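Local atomic coordinates of lactococcus lactis MG1363 DpsA (Lactococcus lactis, PDB entry 1ZS3), a protein that binds DNA by way of an N-terminal helix and probably protects it from oxidative stress as a dodecameric Dps protein of the ferritin-like family. Residues A18-D21 against H22-T26. Residues are numbered along the deposited sequence; the frame is centred on the assembly and turned at random.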
# COMPACT_ATOMS: atom_id res chain seq x y z
N ALA A 18 -1.30 -48.20 -1.45
CA ALA A 18 -0.64 -47.44 -2.52
C ALA A 18 -0.43 -48.30 -3.76
O ALA A 18 -0.83 -47.90 -4.84
CB ALA A 18 0.68 -46.88 -2.05
N GLU A 19 0.13 -49.51 -3.58
CA GLU A 19 0.33 -50.42 -4.69
C GLU A 19 -0.97 -50.73 -5.42
O GLU A 19 -0.98 -50.66 -6.63
CB GLU A 19 1.02 -51.71 -4.26
CG GLU A 19 1.62 -52.48 -5.46
CD GLU A 19 2.30 -53.80 -5.07
OE1 GLU A 19 3.24 -53.75 -4.25
OE2 GLU A 19 1.86 -54.87 -5.55
N ILE A 20 -2.04 -51.06 -4.68
CA ILE A 20 -3.36 -51.35 -5.25
C ILE A 20 -3.79 -50.19 -6.11
O ILE A 20 -4.08 -50.41 -7.30
CB ILE A 20 -4.40 -51.64 -4.13
CG1 ILE A 20 -4.12 -52.99 -3.43
CG2 ILE A 20 -5.84 -51.57 -4.65
CD1 ILE A 20 -4.38 -53.01 -1.89
N ASP A 21 -3.84 -48.99 -5.53
CA ASP A 21 -4.27 -47.77 -6.22
C ASP A 21 -3.46 -47.45 -7.52
O ASP A 21 -4.04 -47.00 -8.52
CB ASP A 21 -4.21 -46.57 -5.20
CG ASP A 21 -5.29 -46.63 -4.11
OD1 ASP A 21 -6.22 -47.48 -4.21
OD2 ASP A 21 -5.29 -45.89 -3.11
N HIS A 22 -2.15 -47.70 -7.49
CA HIS A 22 -1.30 -47.47 -8.64
C HIS A 22 -1.66 -48.31 -9.87
O HIS A 22 -1.25 -47.94 -10.98
CB HIS A 22 0.24 -47.59 -8.32
CG HIS A 22 0.74 -46.31 -7.81
ND1 HIS A 22 0.56 -45.15 -8.58
CD2 HIS A 22 1.25 -45.95 -6.60
CE1 HIS A 22 1.01 -44.14 -7.90
NE2 HIS A 22 1.42 -44.58 -6.69
N HIS A 23 -2.41 -49.41 -9.69
CA HIS A 23 -2.65 -50.37 -10.82
C HIS A 23 -3.95 -50.14 -11.58
O HIS A 23 -4.12 -50.65 -12.69
CB HIS A 23 -2.62 -51.87 -10.38
CG HIS A 23 -1.31 -52.30 -9.75
ND1 HIS A 23 -0.15 -51.54 -9.82
CD2 HIS A 23 -0.98 -53.41 -9.04
CE1 HIS A 23 0.84 -52.17 -9.21
NE2 HIS A 23 0.35 -53.31 -8.73
N LYS A 24 -4.89 -49.39 -10.99
CA LYS A 24 -6.22 -49.20 -11.58
C LYS A 24 -6.46 -47.81 -12.10
O LYS A 24 -7.55 -47.56 -12.60
CB LYS A 24 -7.27 -49.43 -10.50
CG LYS A 24 -7.49 -48.26 -9.54
CD LYS A 24 -7.41 -48.72 -8.08
CE LYS A 24 -8.63 -49.56 -7.63
NZ LYS A 24 -8.24 -50.59 -6.59
N PRO A 25 -5.39 -47.03 -12.25
CA PRO A 25 -5.06 -45.79 -11.49
C PRO A 25 -6.17 -45.04 -10.79
O PRO A 25 -7.23 -44.85 -11.38
CB PRO A 25 -4.43 -44.88 -12.56
CG PRO A 25 -4.61 -45.66 -13.86
CD PRO A 25 -4.55 -47.14 -13.44
N THR A 26 -5.92 -44.60 -9.54
CA THR A 26 -6.72 -43.53 -8.92
C THR A 26 -6.15 -42.14 -9.26
O THR A 26 -5.02 -42.02 -9.78
CB THR A 26 -6.82 -43.63 -7.37
OG1 THR A 26 -5.52 -43.60 -6.77
CG2 THR A 26 -7.41 -44.95 -6.93
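His-22 N donates to Ala-18 O (3.0 Å) in a last regular i to i-4 bond, His-23 N shortens its reach to Ile-20 O, three residues back, and Thr-26 N spans five residues to Asp-21 O (3.2 Å), so the backbone winds down from helix into turn. The turn residue Pro-25 adds a CA-H...O contact to the same Asp-21 O, which thus takes up two successive residues of the turn. On the helix flank, the His-23 ring lies across the peptide carbonyl of Glu-19: its O stands 3.3 Å above the ring plane, over the centre. Glu-19 CG, anti to its own N, rests against the same ring, 3.6 Å from His-23 NE2, and the carboxylate plane is turned 40° from that of the imidazole. Lys-24 bends back beside Ile-20, the two side chains pointing the same way. Its NZ stays 4.4 Å from Asp-21 OD1, beyond a salt bridge; Asp-21 instead pairs through OD2 with Lys-17, one turn earlier. Thr-26 packs against the Asp-21 side chain, OG1 3.6 Å from its CB and CG2 near its carboxylate. With chi1 at 58°, OG1 sits between the backbone N and carbonyl carbon and caps Ala-29 N, making Thr-26 the N-cap of the next helix. A valine in place of Thr-26 would probably leave Ala-29 N without this cap and weaken the start of that helix. His-22 meets the ring of Tyr-96, at the end of helix 90-96, with planes about 25° apart. The turn therefore joins the end of helix 5-23, the N-terminal helix, to the start of helix 27-51, at the surface of the subunit.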